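Local coordinates for protein L-2,4-diaminobutyric acid acetyltransferase (Geobacillus sp., PDB 6SJY) that acetylates L-2,4-diaminobutyrate, with acetyl coenzyme A as the probable acetyl donor, to give N-acetyldiaminobutyrate, a precursor of the chemical chaperone ectoine, at residues L126-A131 against P159-G164. Residues are numbered along the deposited sequence; the frame is centred on the assembly and turned at random.
Sequences LFLGYA and PLFVIG
An apolar helix-on-sheet contact of the GNAT acetyltransferase fold sets Phe127, Leu128, Tyr130 and Ala131 of helix 121-133 against Phe161 and Ile163 of strand 158-163. The axes of segments 126-131 and 159-163 run nearly parallel, 18° apart, with a closest approach of 9.3 Å, and no hydrogen bond links the two segments. The alternation of the strand gives Phe161 and Ile163 to the helix, while its backbone pairs with strands 111-115 and 138-144 on its two sides. Ile163 buries the most surface here. Its side chain extends fully (chi2 -180°), which carries CD1 up to the helix backbone between the side chains of Phe127 and Tyr130. There it reaches CB of Phe127 at 4.2 Å and lies at the edge of that ring, near its plane; CD2 of Tyr130 is 4.3 Å away. The other branch, CG2, meets the CB of Ala131 at 4.0 Å, one helical turn after Phe127. Nearer the start of the strand, Leu128 and Phe161 cross at about a right angle. The Leu128 branch point comes in at the ring edge, CG to CE2 of Phe161 3.9 Å, and CD2 of Leu128 is 4.1 Å from both CD2 and CE2 of Phe161, raised out of the ring plane. Phe127 starts toward the strand, but its ring turns off: CB comes to 4.4 Å from CD2 of Phe161, whereas the ring goes on to line the pocket of the bound product, 4-acetamido-2-aminobutanoate. Phe127, also touched by Leu97 of helix 92-101 and Thr114 of strand 111-115, thus meets both the strand and the product. The tightest approach involves main chain: the Phe127 carbonyl O, which accepts the helical hydrogen bond from Ala131 N, lies 3.4 Å from CD1 of Ile163.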
loop_
_atom_site.group_PDB
_atom_site.type_symbol
_atom_site.label_atom_id
_atom_site.label_comp_id
_atom_site.label_asym_id
_atom_site.label_seq_id
_atom_site.Cartn_x
_atom_site.Cartn_y
_atom_site.Cartn_z
ATOM N N LEU A 126 0.509 -21.491 -7.851
ATOM C CA LEU A 126 0.145 -20.416 -8.818
ATOM C C LEU A 126 1.327 -19.745 -9.420
ATOM O O LEU A 126 1.475 -19.642 -10.618
ATOM C CB LEU A 126 -0.627 -19.345 -8.085
ATOM C CG LEU A 126 -0.979 -18.066 -8.846
ATOM C CD1 LEU A 126 -2.018 -18.337 -9.923
ATOM C CD2 LEU A 126 -1.553 -17.092 -7.834
ATOM N N PHE A 127 2.256 -19.300 -8.588
ATOM C CA PHE A 127 3.374 -18.568 -9.174
ATOM C C PHE A 127 4.395 -19.442 -9.922
ATOM O O PHE A 127 4.848 -19.097 -11.036
ATOM C CB PHE A 127 4.042 -17.670 -8.129
ATOM C CG PHE A 127 3.172 -16.517 -7.714
ATOM C CD1 PHE A 127 2.952 -15.445 -8.582
ATOM C CD2 PHE A 127 2.550 -16.529 -6.501
ATOM C CE1 PHE A 127 2.138 -14.380 -8.216
ATOM C CE2 PHE A 127 1.732 -15.462 -6.094
ATOM C CZ PHE A 127 1.516 -14.391 -6.962
ATOM N N LEU A 128 4.745 -20.578 -9.342
ATOM C CA LEU A 128 5.670 -21.466 -10.051
ATOM C C LEU A 128 5.042 -22.093 -11.324
ATOM O O LEU A 128 5.728 -22.205 -12.339
ATOM C CB LEU A 128 6.139 -22.551 -9.111
ATOM C CG LEU A 128 6.985 -22.085 -7.927
ATOM C CD1 LEU A 128 7.275 -23.318 -7.120
ATOM C CD2 LEU A 128 8.269 -21.425 -8.386
ATOM N N GLY A 129 3.752 -22.404 -11.247
ATOM C CA GLY A 129 2.939 -22.877 -12.369
ATOM C C GLY A 129 2.832 -21.863 -13.486
ATOM O O GLY A 129 2.902 -22.205 -14.667
ATOM N N TYR A 130 2.694 -20.594 -13.120
ATOM C CA TYR A 130 2.631 -19.564 -14.112
ATOM C C TYR A 130 3.912 -19.483 -14.922
ATOM O O TYR A 130 3.904 -19.377 -16.148
ATOM C CB TYR A 130 2.328 -18.206 -13.439
ATOM C CG TYR A 130 2.245 -17.036 -14.424
ATOM C CD1 TYR A 130 1.057 -16.720 -15.075
ATOM C CD2 TYR A 130 3.367 -16.279 -14.705
ATOM C CE1 TYR A 130 0.991 -15.664 -15.981
ATOM C CE2 TYR A 130 3.319 -15.205 -15.607
ATOM C CZ TYR A 130 2.132 -14.909 -16.225
ATOM O OH TYR A 130 2.148 -13.898 -17.108
ATOM N N ALA A 131 5.019 -19.435 -14.211
ATOM C CA ALA A 131 6.310 -19.358 -14.825
ATOM C C ALA A 131 6.587 -20.581 -15.733
ATOM O O ALA A 131 7.165 -20.448 -16.826
ATOM C CB ALA A 131 7.386 -19.291 -13.730
ATOM N N PRO A 159 9.235 -15.998 2.007
ATOM C CA PRO A 159 10.247 -16.175 0.969
ATOM C C PRO A 159 9.903 -15.411 -0.324
ATOM O O PRO A 159 8.770 -15.372 -0.682
ATOM C CB PRO A 159 10.258 -17.673 0.714
ATOM C CG PRO A 159 9.344 -18.302 1.677
ATOM C CD PRO A 159 8.617 -17.256 2.445
ATOM N N LEU A 160 10.908 -14.820 -0.981
ATOM C CA LEU A 160 10.756 -14.115 -2.274
ATOM C C LEU A 160 10.738 -15.016 -3.511
ATOM O O LEU A 160 11.656 -15.810 -3.714
ATOM C CB LEU A 160 11.927 -13.169 -2.435
ATOM C CG LEU A 160 11.948 -12.213 -3.626
ATOM C CD1 LEU A 160 10.793 -11.212 -3.513
ATOM C CD2 LEU A 160 13.281 -11.512 -3.632
ATOM N N PHE A 161 9.682 -14.918 -4.309
ATOM C CA PHE A 161 9.608 -15.552 -5.608
ATOM C C PHE A 161 9.804 -14.516 -6.673
ATOM O O PHE A 161 9.106 -13.495 -6.637
ATOM C CB PHE A 161 8.247 -16.217 -5.817
ATOM C CG PHE A 161 8.025 -17.430 -4.991
ATOM C CD1 PHE A 161 8.258 -17.430 -3.613
ATOM C CD2 PHE A 161 7.515 -18.585 -5.581
ATOM C CE1 PHE A 161 8.009 -18.584 -2.848
ATOM C CE2 PHE A 161 7.247 -19.722 -4.832
ATOM C CZ PHE A 161 7.511 -19.736 -3.466
ATOM N N VAL A 162 10.776 -14.699 -7.561
ATOM C CA VAL A 162 10.991 -13.789 -8.717
ATOM C C VAL A 162 10.772 -14.582 -9.986
ATOM O O VAL A 162 11.418 -15.605 -10.197
ATOM C CB VAL A 162 12.399 -13.193 -8.666
ATOM C CG1 VAL A 162 12.674 -12.253 -9.818
ATOM C CG2 VAL A 162 12.642 -12.455 -7.355
ATOM N N ILE A 163 9.888 -14.101 -10.834
ATOM C CA ILE A 163 9.590 -14.661 -12.120
ATOM C C ILE A 163 10.151 -13.737 -13.168
ATOM O O ILE A 163 9.770 -12.558 -13.237
ATOM C CB ILE A 163 8.105 -14.824 -12.311
ATOM C CG1 ILE A 163 7.583 -15.785 -11.284
ATOM C CG2 ILE A 163 7.762 -15.317 -13.723
ATOM C CD1 ILE A 163 6.082 -15.978 -11.448
ATOM N N GLY A 164 11.089 -14.251 -13.963
ATOM C CA GLY A 164 11.669 -13.525 -15.060
ATOM C C GLY A 164 13.156 -13.703 -15.119
ATOM O O GLY A 164 13.708 -14.449 -14.348
#